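Long-range contacts in ethylbenzene dehydrogenase beta-subunit (Aromatoleum aromaticum, PDB 2IVF), which carries four iron-sulfur clusters in a ferredoxin-like subunit and probably passes electrons along them between its partner subunits: residues B[21-30]-B[144-152]; B[270-278]-B[308-316]. All blocks are in the same frame, centred on the assembly; numbering follows the deposited sequence.

Interaction 1: residues B[21-30]-B[144-152]; sequences TVIDLNKCLG and FFYLARMCN. With SF4 (iron/sulfur cluster), chain T; SF4 (iron/sulfur cluster), chain S.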
loop_
_atom_site.group_PDB
_atom_site.type_symbol
_atom_site.label_atom_id
_atom_site.label_comp_id
_atom_site.label_asym_id
_atom_site.label_seq_id
_atom_site.Cartn_x
_atom_site.Cartn_y
_atom_site.Cartn_z
ATOM N N THR B 21 25.177 5.539 -0.388
ATOM C CA THR B 21 23.925 5.421 0.282
ATOM C C THR B 21 24.069 4.325 1.329
ATOM O O THR B 21 24.733 3.303 1.118
ATOM C CB THR B 21 22.787 5.039 -0.695
ATOM O OG1 THR B 21 22.488 6.144 -1.591
ATOM C CG2 THR B 21 21.520 4.679 0.099
ATOM N N VAL B 22 23.478 4.554 2.467
ATOM C CA VAL B 22 23.319 3.522 3.477
ATOM C C VAL B 22 21.825 3.184 3.534
ATOM O O VAL B 22 20.966 4.077 3.540
ATOM C CB VAL B 22 23.781 3.990 4.858
ATOM C CG1 VAL B 22 23.276 3.052 5.973
ATOM C CG2 VAL B 22 25.324 4.118 4.861
ATOM N N ILE B 23 21.511 1.897 3.587
ATOM C CA ILE B 23 20.104 1.443 3.669
ATOM C C ILE B 23 19.964 0.584 4.897
ATOM O O ILE B 23 20.676 -0.397 5.042
ATOM C CB ILE B 23 19.735 0.592 2.435
ATOM C CG1 ILE B 23 19.970 1.443 1.167
ATOM C CG2 ILE B 23 18.317 -0.044 2.574
ATOM C CD1 ILE B 23 19.646 0.765 -0.187
ATOM N N ASP B 24 19.080 0.968 5.808
ATOM C CA ASP B 24 18.955 0.283 7.101
ATOM C C ASP B 24 17.872 -0.745 6.957
ATOM O O ASP B 24 16.700 -0.416 6.980
ATOM C CB ASP B 24 18.602 1.267 8.226
ATOM C CG ASP B 24 18.613 0.608 9.588
ATOM O OD1 ASP B 24 18.562 -0.666 9.649
ATOM O OD2 ASP B 24 18.647 1.347 10.597
ATOM N N LEU B 25 18.252 -2.018 6.908
ATOM C CA LEU B 25 17.274 -3.063 6.650
ATOM C C LEU B 25 16.366 -3.283 7.818
ATOM O O LEU B 25 15.304 -3.884 7.645
ATOM C CB LEU B 25 17.958 -4.359 6.263
ATOM C CG LEU B 25 18.805 -4.230 4.990
ATOM C CD1 LEU B 25 19.544 -5.479 4.686
ATOM C CD2 LEU B 25 17.895 -3.844 3.770
ATOM N N ASN B 26 16.762 -2.832 9.005
ATOM C CA ASN B 26 15.827 -2.880 10.135
ATOM C C ASN B 26 14.613 -2.009 9.968
ATOM O O ASN B 26 13.555 -2.274 10.570
ATOM C CB ASN B 26 16.570 -2.511 11.407
ATOM C CG ASN B 26 17.596 -3.483 11.709
ATOM O OD1 ASN B 26 17.267 -4.620 12.124
ATOM N ND2 ASN B 26 18.867 -3.137 11.419
ATOM N N LYS B 27 14.759 -0.942 9.206
ATOM C CA LYS B 27 13.714 0.065 9.079
ATOM C C LYS B 27 12.851 -0.120 7.850
ATOM O O LYS B 27 11.813 0.524 7.749
ATOM C CB LYS B 27 14.318 1.487 9.100
ATOM C CG LYS B 27 15.029 1.816 10.442
ATOM C CD LYS B 27 15.602 3.247 10.473
ATOM C CE LYS B 27 14.546 4.264 10.907
ATOM N NZ LYS B 27 15.023 5.684 10.858
ATOM N N CYS B 28 13.297 -0.949 6.894
ATOM C CA CYS B 28 12.628 -1.052 5.633
ATOM C C CYS B 28 11.356 -1.836 5.776
ATOM O O CYS B 28 11.347 -2.895 6.356
ATOM C CB CYS B 28 13.504 -1.666 4.519
ATOM S SG CYS B 28 12.624 -1.737 2.970
ATOM N N LEU B 29 10.278 -1.247 5.286
ATOM C CA LEU B 29 8.963 -1.855 5.363
ATOM C C LEU B 29 8.415 -2.344 4.018
ATOM O O LEU B 29 7.242 -2.713 3.902
ATOM C CB LEU B 29 7.987 -0.907 6.036
ATOM C CG LEU B 29 7.854 0.456 5.376
ATOM C CD1 LEU B 29 6.468 0.864 5.437
ATOM C CD2 LEU B 29 8.762 1.501 6.098
ATOM N N GLY B 30 9.279 -2.412 3.013
ATOM C CA GLY B 30 8.897 -2.991 1.738
ATOM C C GLY B 30 7.769 -2.245 1.018
ATOM O O GLY B 30 7.068 -2.843 0.222
ATOM N N PHE B 144 12.094 -13.170 6.851
ATOM C CA PHE B 144 12.205 -12.398 5.640
ATOM C C PHE B 144 12.408 -10.957 6.097
ATOM O O PHE B 144 12.109 -10.602 7.241
ATOM C CB PHE B 144 10.925 -12.475 4.802
ATOM C CG PHE B 144 9.759 -11.779 5.441
ATOM C CD1 PHE B 144 9.503 -10.459 5.183
ATOM C CD2 PHE B 144 8.886 -12.472 6.312
ATOM C CE1 PHE B 144 8.438 -9.793 5.824
ATOM C CE2 PHE B 144 7.840 -11.818 6.913
ATOM C CZ PHE B 144 7.620 -10.461 6.666
ATOM N N PHE B 145 12.923 -10.162 5.176
ATOM C CA PHE B 145 13.075 -8.724 5.307
ATOM C C PHE B 145 13.049 -8.197 3.877
ATOM O O PHE B 145 13.056 -9.002 2.937
ATOM C CB PHE B 145 14.380 -8.353 6.032
ATOM C CG PHE B 145 15.608 -8.900 5.425
ATOM C CD1 PHE B 145 16.097 -10.137 5.823
ATOM C CD2 PHE B 145 16.309 -8.201 4.445
ATOM C CE1 PHE B 145 17.244 -10.660 5.296
ATOM C CE2 PHE B 145 17.448 -8.730 3.887
ATOM C CZ PHE B 145 17.939 -9.970 4.333
ATOM N N TYR B 146 13.031 -6.870 3.709
ATOM C CA TYR B 146 12.932 -6.262 2.406
ATOM C C TYR B 146 14.261 -5.686 2.003
ATOM O O TYR B 146 14.992 -5.116 2.845
ATOM C CB TYR B 146 11.831 -5.223 2.403
ATOM C CG TYR B 146 10.493 -5.808 2.780
ATOM C CD1 TYR B 146 9.828 -6.648 1.895
ATOM C CD2 TYR B 146 9.882 -5.505 3.995
ATOM C CE1 TYR B 146 8.607 -7.213 2.229
ATOM C CE2 TYR B 146 8.600 -6.043 4.335
ATOM C CZ TYR B 146 7.985 -6.885 3.427
ATOM O OH TYR B 146 6.755 -7.415 3.740
ATOM N N LEU B 147 14.615 -5.859 0.728
ATOM C CA LEU B 147 15.950 -5.533 0.287
ATOM C C LEU B 147 15.908 -4.589 -0.913
ATOM O O LEU B 147 15.608 -5.005 -2.046
ATOM C CB LEU B 147 16.691 -6.817 -0.066
ATOM C CG LEU B 147 18.142 -6.620 -0.568
ATOM C CD1 LEU B 147 18.974 -5.872 0.486
ATOM C CD2 LEU B 147 18.819 -7.980 -0.959
ATOM N N ALA B 148 16.169 -3.316 -0.614
ATOM C CA ALA B 148 16.266 -2.249 -1.589
ATOM C C ALA B 148 17.627 -2.227 -2.201
ATOM O O ALA B 148 18.658 -2.386 -1.514
ATOM C CB ALA B 148 15.924 -0.858 -0.958
ATOM N N ARG B 149 17.643 -2.029 -3.511
ATOM C CA ARG B 149 18.863 -2.049 -4.255
ATOM C C ARG B 149 18.807 -1.039 -5.389
ATOM O O ARG B 149 17.741 -0.779 -5.953
ATOM C CB ARG B 149 19.125 -3.439 -4.825
ATOM C CG ARG B 149 19.400 -4.521 -3.771
ATOM C CD ARG B 149 19.464 -5.874 -4.382
ATOM N NE ARG B 149 20.534 -5.793 -5.355
ATOM C CZ ARG B 149 20.488 -6.214 -6.605
ATOM N NH1 ARG B 149 19.437 -6.826 -7.088
ATOM N NH2 ARG B 149 21.534 -6.005 -7.394
ATOM N N MET B 150 19.966 -0.519 -5.734
ATOM C CA MET B 150 20.124 0.319 -6.908
ATOM C C MET B 150 21.509 0.008 -7.456
ATOM O O MET B 150 22.176 -0.919 -6.977
ATOM C CB MET B 150 20.059 1.819 -6.542
ATOM C CG MET B 150 18.949 2.244 -5.650
ATOM S SD MET B 150 19.278 2.127 -3.872
ATOM C CE MET B 150 20.314 3.608 -3.678
ATOM N N CYS B 151 21.983 0.806 -8.406
ATOM C CA CYS B 151 23.368 0.651 -8.846
ATOM C C CYS B 151 24.241 1.076 -7.677
ATOM O O CYS B 151 23.951 2.053 -6.995
ATOM C CB CYS B 151 23.692 1.462 -10.087
ATOM S SG CYS B 151 25.456 1.725 -10.375
ATOM N N ASN B 152 25.319 0.330 -7.464
ATOM C CA ASN B 152 26.210 0.556 -6.353
ATOM C C ASN B 152 27.286 1.608 -6.624
ATOM O O ASN B 152 28.071 1.897 -5.745
ATOM C CB ASN B 152 26.836 -0.796 -5.915
ATOM C CG ASN B 152 25.796 -1.781 -5.500
ATOM O OD1 ASN B 152 25.113 -1.568 -4.486
ATOM N ND2 ASN B 152 25.568 -2.800 -6.320
HETATM FE FE1 SF4 T . 12.164 0.348 2.181
HETATM FE FE2 SF4 T . 12.071 1.768 -0.162
HETATM FE FE3 SF4 T . 12.179 3.000 2.227
HETATM FE FE4 SF4 T . 9.858 1.791 1.550
HETATM S S1 SF4 T . 10.797 3.545 0.491
HETATM S S2 SF4 T . 10.931 1.701 3.573
HETATM S S3 SF4 T . 10.726 0.003 0.423
HETATM S S4 SF4 T . 13.809 1.640 1.300
HETATM FE FE1 SF4 S . 26.907 -2.798 -11.739
HETATM FE FE2 SF4 S . 28.494 -0.990 -12.805
HETATM FE FE3 SF4 S . 28.664 -1.555 -10.125
HETATM FE FE4 SF4 S . 26.468 -0.216 -11.077
HETATM S S1 SF4 S . 28.659 0.525 -11.073
HETATM S S2 SF4 S . 26.489 -2.028 -9.647
HETATM S S3 SF4 S . 26.263 -1.128 -13.141
HETATM S S4 SF4 S . 29.200 -2.970 -11.864
HETATM O O HOH W 1 13.114 -5.112 6.090
#
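The first cysteine of a ferredoxin-type CxxCxxC motif, Cys28, meets Tyr146 of strand 141-149 beside an iron-sulfur cluster. Its SG binds FE1 of that cluster at 2.3 Å and also touches Tyr146 CB at 3.6 Å. The sulfur is placed by a first torsion of -179°, anti to the backbone N. It is also the acceptor of a hydrogen bond from Gly30 N, 3.4 Å from SG, an N-H...S bond of the kind common around cluster thiolates, which probably helps tune the potential of the cluster.

Gly30 lies over one face of the Tyr146 ring, with CA 3.6 Å from the ring centroid in a CH-pi contact, while the carbonyl oxygen of Cys28 is at the ring edge, in its plane. The phenol OH is held beyond the contact by Asp133 and by Arg851 of the alpha-subunit.

No direct hydrogen bond joins 21-30 to 144-152. One water bridges them instead, donating to Leu25 O and Cys28 O and accepting from Tyr146 N.

Farther along, the two branches of Leu25 divide: CD1 meets CE2 of the Phe145 ring, whereas CD2 packs on Leu147 CD1 and approaches Tyr146 O to 3.3 Å. Ile23 reaches Ala148 and the sulfur of Met150 with CD1 alone. The Met150 chain, curled by chi2 of 88° and chi3 of 77°, brings CE to Thr21, whose hydroxyl bonds to Asn227. Met150 also borders another iron-sulfur cluster, and Cys151 SG binds FE4 of a further one at 2.3 Å.

Interaction 2: residues B[270-278]-B[308-316]; sequences IYYVPPMGA and RVLAVLHTE. With PO4 (phosphate ion), chain P.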
loop_
_atom_site.group_PDB
_atom_site.type_symbol
_atom_site.label_atom_id
_atom_site.label_comp_id
_atom_site.label_asym_id
_atom_site.label_seq_id
_atom_site.Cartn_x
_atom_site.Cartn_y
_atom_site.Cartn_z
ATOM N N ILE B 270 26.949 1.093 -2.038
ATOM C CA ILE B 270 25.801 1.095 -1.164
ATOM C C ILE B 270 26.084 0.156 0.018
ATOM O O ILE B 270 26.675 -0.909 -0.162
ATOM C CB ILE B 270 24.568 0.658 -1.914
ATOM C CG1 ILE B 270 24.295 1.704 -3.036
ATOM C CG2 ILE B 270 23.360 0.551 -0.942
ATOM C CD1 ILE B 270 23.115 1.294 -3.956
ATOM N N TYR B 271 25.659 0.565 1.217
ATOM C CA TYR B 271 25.966 -0.176 2.429
ATOM C C TYR B 271 24.699 -0.385 3.215
ATOM O O TYR B 271 23.881 0.513 3.340
ATOM C CB TYR B 271 27.034 0.531 3.249
ATOM C CG TYR B 271 28.290 0.792 2.463
ATOM C CD1 TYR B 271 28.386 1.887 1.601
ATOM C CD2 TYR B 271 29.397 -0.049 2.582
ATOM C CE1 TYR B 271 29.554 2.106 0.857
ATOM C CE2 TYR B 271 30.534 0.155 1.848
ATOM C CZ TYR B 271 30.623 1.233 1.007
ATOM O OH TYR B 271 31.801 1.364 0.343
ATOM N N TYR B 272 24.578 -1.573 3.767
ATOM C CA TYR B 272 23.351 -2.028 4.377
ATOM C C TYR B 272 23.570 -2.327 5.856
ATOM O O TYR B 272 24.555 -2.949 6.227
ATOM C CB TYR B 272 22.890 -3.312 3.701
ATOM C CG TYR B 272 22.430 -3.102 2.295
ATOM C CD1 TYR B 272 23.349 -3.131 1.238
ATOM C CD2 TYR B 272 21.084 -2.939 1.998
ATOM C CE1 TYR B 272 22.921 -2.956 -0.055
ATOM C CE2 TYR B 272 20.652 -2.722 0.720
ATOM C CZ TYR B 272 21.564 -2.737 -0.303
ATOM O OH TYR B 272 21.144 -2.568 -1.592
ATOM N N VAL B 273 22.697 -1.788 6.695
ATOM C CA VAL B 273 22.615 -2.198 8.119
ATOM C C VAL B 273 21.788 -3.482 8.134
ATOM O O VAL B 273 20.597 -3.490 7.743
ATOM C CB VAL B 273 21.965 -1.143 9.029
ATOM C CG1 VAL B 273 22.061 -1.583 10.489
ATOM C CG2 VAL B 273 22.643 0.249 8.828
ATOM N N PRO B 274 22.412 -4.589 8.562
ATOM C CA PRO B 274 21.703 -5.848 8.456
ATOM C C PRO B 274 20.577 -5.923 9.490
ATOM O O PRO B 274 20.645 -5.280 10.562
ATOM C CB PRO B 274 22.804 -6.888 8.726
ATOM C CG PRO B 274 23.771 -6.225 9.610
ATOM C CD PRO B 274 23.774 -4.780 9.120
ATOM N N PRO B 275 19.573 -6.763 9.197
ATOM C CA PRO B 275 18.429 -6.888 10.038
ATOM C C PRO B 275 18.694 -7.719 11.262
ATOM O O PRO B 275 19.256 -8.816 11.170
ATOM C CB PRO B 275 17.401 -7.578 9.132
ATOM C CG PRO B 275 18.176 -8.432 8.252
ATOM C CD PRO B 275 19.506 -7.680 8.042
ATOM N N MET B 276 18.253 -7.213 12.393
ATOM C CA MET B 276 18.307 -7.933 13.676
ATOM C C MET B 276 17.340 -9.119 13.661
ATOM O O MET B 276 17.696 -10.216 14.113
ATOM C CB MET B 276 17.964 -6.976 14.821
ATOM C CG MET B 276 18.996 -5.864 15.039
ATOM S SD MET B 276 18.462 -4.664 16.270
ATOM C CE MET B 276 17.106 -3.819 15.437
ATOM N N GLY B 277 16.143 -8.904 13.105
ATOM C CA GLY B 277 15.108 -9.937 13.023
ATOM C C GLY B 277 14.464 -10.234 14.356
ATOM O O GLY B 277 14.885 -9.729 15.393
ATOM N N ALA B 278 13.378 -10.986 14.304
ATOM C CA ALA B 278 12.634 -11.369 15.469
ATOM C C ALA B 278 13.172 -12.626 16.119
ATOM O O ALA B 278 13.638 -13.547 15.441
ATOM C CB ALA B 278 11.124 -11.536 15.094
ATOM N N ARG B 308 29.437 -9.347 14.161
ATOM C CA ARG B 308 29.906 -8.179 14.904
ATOM C C ARG B 308 28.859 -7.070 14.848
ATOM O O ARG B 308 28.450 -6.502 15.867
ATOM C CB ARG B 308 31.272 -7.668 14.336
ATOM C CG ARG B 308 31.771 -6.329 15.018
ATOM C CD ARG B 308 33.055 -5.721 14.430
ATOM N NE ARG B 308 32.838 -5.439 13.037
ATOM C CZ ARG B 308 32.228 -4.356 12.549
ATOM N NH1 ARG B 308 31.827 -3.354 13.344
ATOM N NH2 ARG B 308 32.037 -4.287 11.235
ATOM N N VAL B 309 28.378 -6.809 13.650
ATOM C CA VAL B 309 27.425 -5.746 13.486
ATOM C C VAL B 309 26.161 -5.986 14.308
ATOM O O VAL B 309 25.683 -5.084 14.984
ATOM C CB VAL B 309 27.107 -5.541 12.041
ATOM C CG1 VAL B 309 25.926 -4.541 11.898
ATOM C CG2 VAL B 309 28.437 -5.080 11.349
ATOM N N LEU B 310 25.634 -7.199 14.273
ATOM C CA LEU B 310 24.425 -7.489 15.016
ATOM C C LEU B 310 24.686 -7.285 16.495
ATOM O O LEU B 310 23.834 -6.754 17.240
ATOM C CB LEU B 310 23.918 -8.915 14.697
ATOM C CG LEU B 310 23.447 -9.134 13.250
ATOM C CD1 LEU B 310 23.082 -10.619 13.035
ATOM C CD2 LEU B 310 22.271 -8.218 12.860
ATOM N N ALA B 311 25.881 -7.678 16.939
ATOM C CA ALA B 311 26.231 -7.548 18.335
ATOM C C ALA B 311 26.307 -6.054 18.766
ATOM O O ALA B 311 25.884 -5.701 19.865
ATOM C CB ALA B 311 27.516 -8.281 18.621
ATOM N N VAL B 312 26.851 -5.223 17.875
ATOM C CA VAL B 312 26.979 -3.771 18.081
ATOM C C VAL B 312 25.557 -3.186 18.142
ATOM O O VAL B 312 25.257 -2.376 19.012
ATOM C CB VAL B 312 27.796 -3.142 16.956
ATOM C CG1 VAL B 312 27.768 -1.561 17.008
ATOM C CG2 VAL B 312 29.226 -3.650 16.994
ATOM N N LEU B 313 24.694 -3.561 17.204
ATOM C CA LEU B 313 23.334 -3.048 17.194
ATOM C C LEU B 313 22.634 -3.372 18.505
ATOM O O LEU B 313 21.966 -2.517 19.079
ATOM C CB LEU B 313 22.520 -3.612 16.052
ATOM C CG LEU B 313 22.932 -3.141 14.644
ATOM C CD1 LEU B 313 22.265 -3.943 13.581
ATOM C CD2 LEU B 313 22.603 -1.647 14.473
ATOM N N HIS B 314 22.782 -4.601 18.965
ATOM C CA HIS B 314 22.108 -4.995 20.193
ATOM C C HIS B 314 22.713 -4.292 21.370
ATOM O O HIS B 314 21.980 -3.858 22.247
ATOM C CB HIS B 314 22.074 -6.505 20.317
ATOM C CG HIS B 314 21.118 -7.144 19.354
ATOM N ND1 HIS B 314 19.742 -7.016 19.472
ATOM C CD2 HIS B 314 21.330 -7.845 18.215
ATOM C CE1 HIS B 314 19.155 -7.648 18.471
ATOM N NE2 HIS B 314 20.096 -8.149 17.685
ATOM N N THR B 315 24.046 -4.119 21.389
ATOM C CA THR B 315 24.688 -3.471 22.514
ATOM C C THR B 315 24.234 -2.012 22.583
ATOM O O THR B 315 23.860 -1.489 23.650
ATOM C CB THR B 315 26.206 -3.553 22.401
ATOM O OG1 THR B 315 26.547 -4.929 22.483
ATOM C CG2 THR B 315 26.908 -2.849 23.548
ATOM N N GLU B 316 24.261 -1.358 21.442
ATOM C CA GLU B 316 23.980 0.075 21.395
ATOM C C GLU B 316 22.529 0.317 21.735
ATOM O O GLU B 316 22.191 1.287 22.427
ATOM C CB GLU B 316 24.340 0.636 20.041
ATOM C CG GLU B 316 25.864 0.773 19.843
ATOM C CD GLU B 316 26.560 1.476 20.991
ATOM O OE1 GLU B 316 26.041 2.477 21.487
ATOM O OE2 GLU B 316 27.649 1.027 21.405
HETATM P P PO4 P . 18.745 -5.687 22.521
HETATM O O1 PO4 P . 19.622 -4.507 22.928
HETATM O O2 PO4 P . 18.512 -5.597 21.006
HETATM O O3 PO4 P . 19.414 -7.011 22.866
HETATM O O4 PO4 P . 17.420 -5.585 23.248
HETATM O O HOH W 2 19.856 -10.033 15.983
#
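Met276, in the loop that follows strand 270-273, lies against His314 of helix 306-321, the two side chains running past each other in opposite directions. Its CB is 3.8 Å from His314 NE2. CG comes to 3.7 Å from the same NE2 and also meets Leu313 CD1. The chain then bends at chi3 (-69°), and SD sits over one face of the imidazole, 4.2 Å from the ring centroid in a Met-aromatic contact.

Nearer the strand the contact is made by aliphatic groups. Pro274 lays the CD-CG side of its ring on Val309, with CD 3.5 Å from Val309 CG1. Leu310 sends CD2 to the carbonyl oxygen of Pro275, and Leu313 CD1 meets Val273 CG1 and Pro274 O together. Leu313 also packs on Leu332, which brings helix 327-333 up to the same side chain.

In the plane of the His314 ring, a water bridges NE2 to Met276 O, to which it donates a hydrogen bond at 2.9 Å. ND1 points to O2 of a phosphate ion, probably from the crystallisation liquor, which Arg317 and Arg321 bind as well; the modelled ND1-O2 bond is so short that its length is doubtful.

No direct hydrogen bond links the loop to the helix. The join therefore rests on apolar packing, the sulfur-face contact and one water, and does not depend on the phosphate, which may, if present as modelled, favour a protonated imidazole.

Interactions 1 and 2 share one sheet, in which strands 19-24 and 270-273 are parallel neighbours, and their centres lie 13 Å apart. Ile23 N is 2.8 Å from Tyr271 O in a probable backbone hydrogen bond, and the Tyr272 hydroxyl is 2.5 Å from Ala148 O, probably bonded to it, which ties 270-278 to strand 141-149 as well. The amide of Asn26 bonds to Pro274 O and Met276 N, linking the turn before Cys28 to the loop that faces the helix. Interaction 1 belongs to the cluster chain itself; interaction 2 is farther out, with the Val273 side chain about 12 Å from a cluster.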